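Local coordinates for TCP pilus virulence regulatory protein (Vibrio cholerae, PDB 4MLO), which probably activates transcription of virulence genes as an AraC-family DNA-binding regulator, and holds a palmitoleic acid in a pocket between its cupin-like domain and C-terminal helices, at residues F22-F33 and I58-F69; D167-S175 and L202-G210. All coordinates share one frame; numbering follows the deposited sequence. Where two conformers were deposited one is given.

Interaction 1: residues F22-F33 and I58-F69; sequences FNNLYINDYKMF and IILLKKNSIQRF. With PAM (palmitoleic acid), chain E.
The ring of Phe33 lies between Ile59 and the chain of palmitoleic acid. Ile59 CB sits over one face, 3.7 Å from the centroid of the Phe33 ring, and C7 of the lipid over the opposite face; at the ring's edge comes Leu61 CD1. A chi1 of 71° sets CG between the backbone N and the carbonyl carbon, which turns the ring back across the neighbouring strand. Lys31, on the same face as Phe33, leads away from segment 58-69 toward the head of the lipid. Its CB is level with Leu61 CB, 4.3 Å off, in an antiparallel hydrogen-bonded pair; CG continues the rise from the sheet, CD and CE approach the carboxylate, and a bend at chi4 (-78°) delivers NZ to O2 of the lipid at 2.9 Å. Thr85 is a further partner of NZ, while Lys230 and Tyr12 also bind the fatty acid.

Between the two strand pairs the chains stay joined. Ser65 OG donates to Lys62 O at 2.6 Å inside a type II turn and receives Gln67 NE2, so one hydroxyl links turn and strand; Ile27 CG1 packs on it at 3.3 Å. Tyr26 OH donates to Asn64 OD1 at 2.7 Å, and Lys63 CB stands over the centre of the Tyr30 ring in a CH-pi contact. Farther along, Phe22 CD2 lies 3.6 Å from Phe69 CZ, the rings oblique at 44°. Asn24 and Leu25 both face Gln67, a G1 beta bulge. The arrangement is that of a cupin-like beta fold, two antiparallel sheets lining much of a fatty-acid pocket that Lys230 and other C-terminal residues complete.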
loop_
_atom_site.group_PDB
_atom_site.type_symbol
_atom_site.label_atom_id
_atom_site.label_comp_id
_atom_site.label_asym_id
_atom_site.label_seq_id
_atom_site.Cartn_x
_atom_site.Cartn_y
_atom_site.Cartn_z
ATOM N N PHE A 22 -7.704 7.883 -5.444
ATOM C CA PHE A 22 -7.922 6.898 -4.404
ATOM C C PHE A 22 -8.488 7.579 -3.170
ATOM O O PHE A 22 -7.954 8.614 -2.731
ATOM C CB PHE A 22 -6.624 6.193 -4.061
ATOM C CG PHE A 22 -5.981 5.565 -5.236
ATOM C CD1 PHE A 22 -6.481 4.391 -5.755
ATOM C CD2 PHE A 22 -4.952 6.209 -5.899
ATOM C CE1 PHE A 22 -5.913 3.819 -6.871
ATOM C CE2 PHE A 22 -4.388 5.640 -7.020
ATOM C CZ PHE A 22 -4.865 4.445 -7.499
ATOM N N ASN A 23 -9.526 6.965 -2.596
ATOM C CA ASN A 23 -10.219 7.471 -1.417
ATOM C C ASN A 23 -10.350 6.350 -0.406
ATOM O O ASN A 23 -11.051 5.374 -0.658
ATOM C CB ASN A 23 -11.608 8.010 -1.758
ATOM C CG ASN A 23 -12.315 8.591 -0.544
ATOM O OD1 ASN A 23 -11.831 9.526 0.062
ATOM N ND2 ASN A 23 -13.454 8.042 -0.201
ATOM N N ASN A 24 -9.703 6.496 0.757
ATOM C CA ASN A 24 -9.781 5.484 1.791
ATOM C C ASN A 24 -9.278 4.140 1.267
ATOM O O ASN A 24 -9.825 3.080 1.568
ATOM C CB ASN A 24 -11.193 5.385 2.360
ATOM C CG ASN A 24 -11.522 6.578 3.282
ATOM O OD1 ASN A 24 -10.622 7.329 3.687
ATOM N ND2 ASN A 24 -12.803 6.756 3.572
ATOM N N LEU A 25 -8.137 4.201 0.583
ATOM C CA LEU A 25 -7.418 3.011 0.119
ATOM C C LEU A 25 -6.558 2.476 1.268
ATOM O O LEU A 25 -5.582 3.125 1.662
ATOM C CB LEU A 25 -6.540 3.342 -1.086
ATOM C CG LEU A 25 -5.754 2.182 -1.705
ATOM C CD1 LEU A 25 -6.746 1.214 -2.364
ATOM C CD2 LEU A 25 -4.639 2.664 -2.662
ATOM N N TYR A 26 -6.916 1.279 1.751
ATOM C CA TYR A 26 -6.165 0.563 2.787
ATOM C C TYR A 26 -4.965 -0.140 2.175
ATOM O O TYR A 26 -5.088 -0.899 1.201
ATOM C CB TYR A 26 -7.067 -0.450 3.515
ATOM C CG TYR A 26 -6.302 -1.371 4.443
ATOM C CD1 TYR A 26 -5.861 -0.934 5.680
ATOM C CD2 TYR A 26 -6.013 -2.653 4.059
ATOM C CE1 TYR A 26 -5.128 -1.798 6.507
ATOM C CE2 TYR A 26 -5.295 -3.475 4.834
ATOM C CZ TYR A 26 -4.839 -3.051 6.041
ATOM O OH TYR A 26 -4.106 -3.987 6.757
ATOM N N ILE A 27 -3.799 0.098 2.754
ATOM C CA ILE A 27 -2.547 -0.429 2.224
ATOM C C ILE A 27 -2.287 -1.715 3.002
ATOM O O ILE A 27 -1.864 -1.681 4.157
ATOM C CB ILE A 27 -1.404 0.574 2.354
ATOM C CG1 ILE A 27 -1.756 1.878 1.626
ATOM C CG2 ILE A 27 -0.157 -0.012 1.793
ATOM C CD1 ILE A 27 -2.090 1.711 0.142
ATOM N N ASN A 28 -2.535 -2.868 2.360
ATOM C CA ASN A 28 -2.505 -4.170 3.028
ATOM C C ASN A 28 -1.088 -4.632 3.319
ATOM O O ASN A 28 -0.860 -5.403 4.261
ATOM C CB ASN A 28 -3.200 -5.214 2.159
ATOM C CG ASN A 28 -3.352 -6.527 2.871
ATOM O OD1 ASN A 28 -4.103 -6.605 3.815
ATOM N ND2 ASN A 28 -2.621 -7.555 2.439
ATOM N N ASP A 29 -0.137 -4.205 2.491
ATOM C CA ASP A 29 1.276 -4.547 2.600
ATOM C C ASP A 29 2.088 -3.351 2.119
ATOM O O ASP A 29 1.579 -2.511 1.385
ATOM C CB ASP A 29 1.627 -5.773 1.755
ATOM C CG ASP A 29 1.235 -7.061 2.447
ATOM O OD1 ASP A 29 1.765 -7.320 3.552
ATOM O OD2 ASP A 29 0.386 -7.781 1.905
ATOM N N TYR A 30 3.350 -3.263 2.534
ATOM C CA TYR A 30 4.199 -2.152 2.120
ATOM C C TYR A 30 4.271 -2.088 0.602
ATOM O O TYR A 30 4.376 -3.121 -0.060
ATOM C CB TYR A 30 5.614 -2.285 2.693
ATOM C CG TYR A 30 5.636 -2.119 4.166
ATOM C CD1 TYR A 30 5.591 -3.221 5.001
ATOM C CD2 TYR A 30 5.636 -0.855 4.731
ATOM C CE1 TYR A 30 5.566 -3.058 6.405
ATOM C CE2 TYR A 30 5.630 -0.681 6.118
ATOM C CZ TYR A 30 5.591 -1.791 6.933
ATOM O OH TYR A 30 5.564 -1.628 8.294
ATOM N N LYS A 31 4.158 -0.870 0.050
ATOM C CA LYS A 31 4.149 -0.679 -1.405
ATOM C C LYS A 31 5.134 0.396 -1.823
ATOM O O LYS A 31 5.386 1.358 -1.100
ATOM C CB LYS A 31 2.745 -0.296 -1.933
ATOM C CG LYS A 31 1.805 -1.480 -1.947
ATOM C CD LYS A 31 0.441 -1.114 -2.432
ATOM C CE LYS A 31 -0.532 -2.220 -2.134
ATOM N NZ LYS A 31 -0.370 -3.319 -3.106
ATOM N N MET A 32 5.669 0.240 -3.032
ATOM C CA MET A 32 6.516 1.246 -3.646
ATOM C C MET A 32 6.033 1.391 -5.078
ATOM O O MET A 32 5.664 0.393 -5.702
ATOM C CB MET A 32 7.992 0.846 -3.606
ATOM C CG MET A 32 8.522 0.625 -2.197
ATOM S SD MET A 32 10.184 -0.145 -2.140
ATOM C CE MET A 32 11.171 1.180 -2.807
ATOM N N PHE A 33 5.969 2.623 -5.585
ATOM C CA PHE A 33 5.601 2.765 -6.989
ATOM C C PHE A 33 6.323 3.948 -7.616
ATOM O O PHE A 33 6.840 4.831 -6.931
ATOM C CB PHE A 33 4.073 2.873 -7.193
ATOM C CG PHE A 33 3.448 4.166 -6.743
ATOM C CD1 PHE A 33 2.837 4.255 -5.499
ATOM C CD2 PHE A 33 3.404 5.277 -7.586
ATOM C CE1 PHE A 33 2.220 5.428 -5.091
ATOM C CE2 PHE A 33 2.781 6.460 -7.185
ATOM C CZ PHE A 33 2.191 6.534 -5.935
ATOM N N ILE A 58 10.534 7.612 -6.345
ATOM C CA ILE A 58 9.885 6.460 -5.731
ATOM C C ILE A 58 8.931 6.962 -4.655
ATOM O O ILE A 58 9.342 7.720 -3.759
ATOM C CB ILE A 58 10.917 5.500 -5.105
ATOM C CG1 ILE A 58 11.989 5.089 -6.107
ATOM C CG2 ILE A 58 10.214 4.255 -4.528
ATOM C CD1 ILE A 58 11.479 4.344 -7.303
ATOM N N ILE A 59 7.681 6.492 -4.705
ATOM C CA ILE A 59 6.694 6.763 -3.669
ATOM C C ILE A 59 6.551 5.501 -2.835
ATOM O O ILE A 59 6.347 4.408 -3.374
ATOM C CB ILE A 59 5.334 7.173 -4.253
ATOM C CG1 ILE A 59 5.517 8.331 -5.262
ATOM C CG2 ILE A 59 4.389 7.558 -3.139
ATOM C CD1 ILE A 59 6.035 9.602 -4.649
ATOM N N LEU A 60 6.681 5.648 -1.526
ATOM C CA LEU A 60 6.541 4.538 -0.604
ATOM C C LEU A 60 5.258 4.724 0.185
ATOM O O LEU A 60 5.047 5.787 0.775
ATOM C CB LEU A 60 7.732 4.480 0.344
ATOM C CG LEU A 60 9.099 4.219 -0.296
ATOM C CD1 LEU A 60 9.753 5.531 -0.774
ATOM C CD2 LEU A 60 9.998 3.472 0.646
ATOM N N LEU A 61 4.471 3.661 0.297
ATOM C CA LEU A 61 3.214 3.704 1.047
ATOM C C LEU A 61 3.310 2.741 2.224
ATOM O O LEU A 61 3.640 1.559 2.050
ATOM C CB LEU A 61 2.005 3.350 0.169
ATOM C CG LEU A 61 1.804 4.201 -1.101
ATOM C CD1 LEU A 61 0.582 3.712 -1.849
ATOM C CD2 LEU A 61 1.654 5.665 -0.744
ATOM N N LYS A 62 3.014 3.246 3.421
ATOM C CA LYS A 62 3.191 2.457 4.638
ATOM C C LYS A 62 2.048 1.467 4.829
ATOM O O LYS A 62 0.871 1.782 4.616
ATOM C CB LYS A 62 3.283 3.377 5.854
ATOM C CG LYS A 62 3.703 2.654 7.090
ATOM C CD LYS A 62 3.511 3.501 8.317
ATOM C CE LYS A 62 4.276 4.760 8.233
ATOM N NZ LYS A 62 4.191 5.465 9.552
ATOM N N LYS A 63 2.401 0.263 5.258
ATOM C CA LYS A 63 1.405 -0.747 5.567
ATOM C C LYS A 63 0.474 -0.238 6.652
ATOM O O LYS A 63 0.906 0.440 7.592
ATOM C CB LYS A 63 2.092 -2.029 6.036
ATOM C CG LYS A 63 1.139 -3.187 6.220
ATOM C CD LYS A 63 1.822 -4.421 6.814
ATOM C CE LYS A 63 0.811 -5.533 6.965
ATOM N NZ LYS A 63 1.321 -6.716 7.713
ATOM N N ASN A 64 -0.812 -0.556 6.485
ATOM C CA ASN A 64 -1.928 -0.226 7.383
ATOM C C ASN A 64 -2.312 1.237 7.313
ATOM O O ASN A 64 -3.129 1.696 8.099
ATOM C CB ASN A 64 -1.658 -0.618 8.840
ATOM C CG ASN A 64 -1.553 -2.111 9.013
ATOM O OD1 ASN A 64 -2.275 -2.881 8.387
ATOM N ND2 ASN A 64 -0.609 -2.538 9.835
ATOM N N SER A 65 -1.767 1.984 6.361
ATOM C CA SER A 65 -2.214 3.347 6.212
ATOM C C SER A 65 -3.511 3.370 5.403
ATOM O O SER A 65 -3.854 2.416 4.712
ATOM C CB SER A 65 -1.143 4.205 5.533
ATOM O OG SER A 65 -0.845 3.738 4.219
ATOM N N ILE A 66 -4.216 4.488 5.489
ATOM C CA ILE A 66 -5.442 4.728 4.729
ATOM C C ILE A 66 -5.165 5.935 3.855
ATOM O O ILE A 66 -5.079 7.068 4.351
ATOM C CB ILE A 66 -6.655 4.970 5.638
ATOM C CG1 ILE A 66 -6.935 3.755 6.511
ATOM C CG2 ILE A 66 -7.894 5.345 4.798
ATOM C CD1 ILE A 66 -7.237 2.499 5.773
ATOM N N GLN A 67 -5.027 5.699 2.551
ATOM C CA GLN A 67 -4.540 6.708 1.622
ATOM C C GLN A 67 -5.668 7.472 0.935
ATOM O O GLN A 67 -6.722 6.913 0.609
ATOM C CB GLN A 67 -3.656 6.048 0.574
ATOM C CG GLN A 67 -2.394 5.386 1.139
ATOM C CD GLN A 67 -1.355 6.391 1.579
ATOM O OE1 GLN A 67 -1.360 7.529 1.145
ATOM N NE2 GLN A 67 -0.410 5.947 2.422
ATOM N N ARG A 68 -5.422 8.766 0.722
ATOM C CA ARG A 68 -6.275 9.638 -0.093
ATOM C C ARG A 68 -5.372 10.473 -0.987
ATOM O O ARG A 68 -4.810 11.469 -0.525
ATOM C CB ARG A 68 -7.136 10.553 0.777
ATOM C CG ARG A 68 -8.055 9.809 1.705
ATOM C CD ARG A 68 -8.732 10.726 2.716
ATOM N NE ARG A 68 -9.392 9.928 3.721
ATOM C CZ ARG A 68 -8.862 9.554 4.891
ATOM N NH1 ARG A 68 -7.659 9.947 5.271
ATOM N NH2 ARG A 68 -9.581 8.804 5.690
ATOM N N PHE A 69 -5.259 10.102 -2.260
ATOM C CA PHE A 69 -4.354 10.818 -3.146
ATOM C C PHE A 69 -4.796 10.604 -4.576
ATOM O O PHE A 69 -5.570 9.694 -4.879
ATOM C CB PHE A 69 -2.889 10.410 -2.956
ATOM C CG PHE A 69 -2.541 9.022 -3.449
ATOM C CD1 PHE A 69 -2.643 7.938 -2.594
ATOM C CD2 PHE A 69 -2.023 8.807 -4.720
ATOM C CE1 PHE A 69 -2.283 6.678 -3.004
ATOM C CE2 PHE A 69 -1.666 7.543 -5.151
ATOM C CZ PHE A 69 -1.780 6.469 -4.283
HETATM C C1 PAM E . -2.511 -2.219 -6.220
HETATM O O1 PAM E . -1.796 -2.640 -7.170
HETATM O O2 PAM E . -2.372 -2.659 -5.055
HETATM C C2 PAM E . -3.576 -1.187 -6.469
HETATM C C3 PAM E . -3.362 0.076 -5.620
HETATM C C4 PAM E . -2.012 0.702 -5.960
HETATM C C5 PAM E . -1.760 2.004 -5.208
HETATM C C6 PAM E . -0.341 2.515 -5.452
HETATM C C7 PAM E . -0.073 2.856 -6.918
HETATM C C8 PAM E . -0.866 4.077 -7.350
HETATM C C9 PAM E . -0.677 4.398 -8.829
HETATM C C10 PAM E . -1.249 3.705 -9.821
HETATM C C11 PAM E . -2.121 2.486 -9.571
HETATM C C12 PAM E . -3.224 2.309 -10.616
HETATM C C13 PAM E . -4.233 1.296 -10.069
HETATM C C14 PAM E . -5.597 1.324 -10.728
HETATM C C15 PAM E . -6.261 2.691 -10.625
HETATM C C16 PAM E . -7.764 2.596 -10.703
HETATM O O HOH W 1 -12.363 10.210 2.783
HETATM O O HOH W 2 -0.399 -8.441 5.348
HETATM O O HOH W 3 2.762 -0.288 9.308
#

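Interaction 2: residues D167-S175 and L202-G210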
loop_
_atom_site.group_PDB
_atom_site.type_symbol
_atom_site.label_atom_id
_atom_site.label_comp_id
_atom_site.label_asym_id
_atom_site.label_seq_id
_atom_site.Cartn_x
_atom_site.Cartn_y
_atom_site.Cartn_z
ATOM N N ASP A 167 6.153 -4.360 15.236
ATOM C CA ASP A 167 5.249 -5.508 15.173
ATOM C C ASP A 167 4.065 -5.383 16.126
ATOM O O ASP A 167 3.021 -5.990 15.884
ATOM C CB ASP A 167 6.007 -6.798 15.506
ATOM C CG ASP A 167 7.002 -7.185 14.444
ATOM O OD1 ASP A 167 6.570 -7.575 13.338
ATOM O OD2 ASP A 167 8.217 -7.122 14.733
ATOM N N LEU A 168 4.204 -4.611 17.198
ATOM C CA LEU A 168 3.207 -4.529 18.253
ATOM C C LEU A 168 2.190 -3.408 18.054
ATOM O O LEU A 168 1.347 -3.206 18.920
ATOM C CB LEU A 168 3.907 -4.342 19.604
ATOM N N ASP A 169 2.254 -2.676 16.945
ATOM C CA ASP A 169 1.391 -1.524 16.732
ATOM C C ASP A 169 -0.077 -1.935 16.789
ATOM O O ASP A 169 -0.459 -2.982 16.252
ATOM C CB ASP A 169 1.719 -0.942 15.359
ATOM C CG ASP A 169 0.914 0.286 15.041
ATOM O OD1 ASP A 169 1.309 1.389 15.447
ATOM O OD2 ASP A 169 -0.123 0.130 14.374
ATOM N N ALA A 170 -0.908 -1.089 17.410
ATOM C CA ALA A 170 -2.324 -1.418 17.595
ATOM C C ALA A 170 -3.083 -1.465 16.275
ATOM O O ALA A 170 -4.027 -2.251 16.132
ATOM C CB ALA A 170 -3.002 -0.416 18.514
ATOM N N MET A 171 -2.688 -0.657 15.284
ATOM C CA MET A 171 -3.381 -0.738 14.011
ATOM C C MET A 171 -3.125 -2.068 13.337
ATOM O O MET A 171 -4.025 -2.641 12.706
ATOM C CB MET A 171 -2.971 0.396 13.076
ATOM C CG MET A 171 -3.758 0.409 11.762
ATOM S SD MET A 171 -5.541 0.763 11.957
ATOM C CE MET A 171 -6.064 0.638 10.239
ATOM N N GLU A 172 -1.894 -2.565 13.435
ATOM C CA GLU A 172 -1.592 -3.883 12.881
ATOM C C GLU A 172 -2.398 -4.957 13.609
ATOM O O GLU A 172 -2.889 -5.901 12.987
ATOM C CB GLU A 172 -0.086 -4.142 12.959
ATOM C CG GLU A 172 0.317 -5.590 12.755
ATOM C CD GLU A 172 0.098 -6.105 11.359
ATOM O OE1 GLU A 172 -0.086 -5.295 10.419
ATOM O OE2 GLU A 172 0.123 -7.346 11.206
ATOM N N LYS A 173 -2.582 -4.814 14.929
ATOM C CA LYS A 173 -3.398 -5.789 15.644
ATOM C C LYS A 173 -4.839 -5.783 15.134
ATOM O O LYS A 173 -5.438 -6.842 14.929
ATOM C CB LYS A 173 -3.368 -5.514 17.146
ATOM C CG LYS A 173 -2.061 -5.873 17.824
ATOM C CD LYS A 173 -2.189 -5.634 19.328
ATOM C CE LYS A 173 -0.846 -5.718 20.025
ATOM N NZ LYS A 173 -0.185 -7.024 19.774
ATOM N N ILE A 174 -5.415 -4.597 14.954
ATOM C CA ILE A 174 -6.786 -4.494 14.449
ATOM C C ILE A 174 -6.881 -5.072 13.048
ATOM O O ILE A 174 -7.744 -5.898 12.755
ATOM C CB ILE A 174 -7.250 -3.031 14.467
ATOM C CG1 ILE A 174 -7.318 -2.469 15.910
ATOM C CG2 ILE A 174 -8.559 -2.867 13.694
ATOM C CD1 ILE A 174 -7.496 -0.967 15.915
ATOM N N SER A 175 -6.009 -4.609 12.143
ATOM C CA SER A 175 -6.047 -5.051 10.755
ATOM C C SER A 175 -5.828 -6.548 10.630
ATOM O O SER A 175 -6.497 -7.223 9.842
ATOM C CB SER A 175 -4.997 -4.287 9.952
ATOM O OG SER A 175 -5.176 -2.888 10.122
ATOM N N LEU A 202 -8.122 2.154 21.576
ATOM C CA LEU A 202 -8.066 1.678 20.194
ATOM C C LEU A 202 -8.590 2.709 19.209
ATOM O O LEU A 202 -8.189 2.677 18.035
ATOM C CB LEU A 202 -8.871 0.395 20.015
ATOM C CG LEU A 202 -8.259 -0.820 20.710
ATOM C CD1 LEU A 202 -9.146 -1.988 20.435
ATOM C CD2 LEU A 202 -6.831 -1.081 20.234
ATOM N N LYS A 203 -9.509 3.581 19.642
ATOM C CA LYS A 203 -10.209 4.447 18.689
ATOM C C LYS A 203 -9.255 5.416 18.032
ATOM O O LYS A 203 -9.530 5.879 16.913
ATOM C CB LYS A 203 -11.328 5.231 19.364
ATOM C CG LYS A 203 -10.883 6.255 20.403
ATOM C CD LYS A 203 -12.067 6.891 21.170
ATOM C CE LYS A 203 -11.629 7.989 22.110
ATOM N NZ LYS A 203 -12.779 8.473 22.965
ATOM N N LYS A 204 -8.130 5.728 18.684
ATOM C CA LYS A 204 -7.217 6.686 18.071
ATOM C C LYS A 204 -6.643 6.142 16.770
ATOM O O LYS A 204 -6.283 6.915 15.876
ATOM C CB LYS A 204 -6.101 7.073 19.044
ATOM C CG LYS A 204 -4.995 6.087 19.237
ATOM C CD LYS A 204 -3.868 6.741 20.058
ATOM C CE LYS A 204 -3.044 5.713 20.789
ATOM N NZ LYS A 204 -3.865 5.025 21.833
ATOM N N GLU A 205 -6.586 4.820 16.614
ATOM C CA GLU A 205 -6.068 4.253 15.367
ATOM C C GLU A 205 -6.945 4.622 14.192
ATOM O O GLU A 205 -6.445 4.895 13.089
ATOM C CB GLU A 205 -5.965 2.744 15.472
ATOM C CG GLU A 205 -5.040 2.227 16.590
ATOM C CD GLU A 205 -3.679 2.856 16.602
ATOM O OE1 GLU A 205 -3.170 3.201 15.511
ATOM O OE2 GLU A 205 -3.107 3.027 17.715
ATOM N N LEU A 206 -8.248 4.655 14.406
ATOM C CA LEU A 206 -9.174 5.043 13.337
ATOM C C LEU A 206 -9.252 6.551 13.197
ATOM O O LEU A 206 -9.245 7.085 12.067
ATOM C CB LEU A 206 -10.559 4.464 13.627
ATOM C CG LEU A 206 -10.723 2.978 13.235
ATOM C CD1 LEU A 206 -9.965 2.056 14.174
ATOM C CD2 LEU A 206 -12.158 2.549 13.174
ATOM N N GLU A 207 -9.346 7.252 14.330
ATOM C CA GLU A 207 -9.466 8.710 14.324
ATOM C C GLU A 207 -8.310 9.360 13.592
ATOM O O GLU A 207 -8.518 10.289 12.797
ATOM C CB GLU A 207 -9.519 9.230 15.753
ATOM C CG GLU A 207 -10.848 8.990 16.438
ATOM C CD GLU A 207 -10.848 9.380 17.917
ATOM O OE1 GLU A 207 -9.771 9.726 18.455
ATOM O OE2 GLU A 207 -11.944 9.312 18.516
ATOM N N SER A 208 -7.086 8.889 13.836
ATOM C CA SER A 208 -5.893 9.490 13.247
ATOM C C SER A 208 -5.799 9.196 11.761
ATOM O O SER A 208 -5.109 9.913 11.035
ATOM C CB SER A 208 -4.639 8.974 13.958
ATOM O OG SER A 208 -4.392 7.597 13.643
ATOM N N ARG A 209 -6.513 8.184 11.297
ATOM C CA ARG A 209 -6.571 7.814 9.888
ATOM C C ARG A 209 -7.839 8.322 9.205
ATOM O O ARG A 209 -8.053 8.042 8.017
ATOM C CB ARG A 209 -6.450 6.302 9.765
ATOM C CG ARG A 209 -5.059 5.788 10.132
ATOM C CD ARG A 209 -4.924 4.283 10.119
ATOM N NE ARG A 209 -3.542 3.850 10.363
ATOM C CZ ARG A 209 -2.984 3.762 11.566
ATOM N NH1 ARG A 209 -1.729 3.353 11.711
ATOM N NH2 ARG A 209 -3.699 4.062 12.643
ATOM N N GLY A 210 -8.680 9.064 9.918
ATOM C CA GLY A 210 -9.812 9.726 9.297
ATOM C C GLY A 210 -10.956 8.828 8.882
ATOM O O GLY A 210 -11.686 9.168 7.946
HETATM O O HOH W 4 -0.535 3.103 14.406
HETATM O O HOH W 5 -0.243 3.091 17.950
#
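Helices 170-175 and 202-207 cross almost at right angles (-89°), their axes 9.7 Å apart at the closest point, in a helix-helix packing whose first member opens with an N-cap and whose second is followed by a Schellman motif at Gly210. Asp169 is the N-cap, its OD2 taking weak bonds from Met171 N and Glu172 N.

Met171 lies across the guanidinium of Arg209, with CG over the centre of one face, 3.4 Å from Arg209 CZ. The flat group is held from within its own segment: NH2 donates to Glu205 O, which lies in the guanidinium plane, and also forms a salt bridge to Glu205 OE1 at 3.0 Å, using the anti lone pair of that oxygen. A bend at chi2 (-50°) lays the Glu205 carboxylate beside Ala170, OE2 standing 3.5 Å from Ala170 CB. Ile174 CD1 rests against Glu205 CB and reaches Leu206 CD1, and Leu216 of helix 213-230 closes this apolar side.

No direct hydrogen bond spans the two segments. Instead one water donates to Asp169 OD1 at 2.7 Å and to Glu205 OE1 at 2.9 Å, and accepts from Arg209 NH1 at 3.0 Å.

In the fold
From the N terminus, the chain first closes interaction 1, where 22-33 meets 58-69 across an excursion of 24 residues that includes strands 40-44 and 49-53; this ties the two sheets of the cupin-like domain together. Interaction 2 opens only after helix 141-159 and closes a second loop, through helix 188-195, between 167-175 and 202-210. The two are therefore in series, neither nested nor crossed, with centres about 15 Å apart. They nevertheless touch: Asn64 ND2 probably bonds Glu172 OE1, and Arg68 NH2 probably bonds Arg209 O, so the 64-68 region of the beta domain is joined to the helical part of the chain.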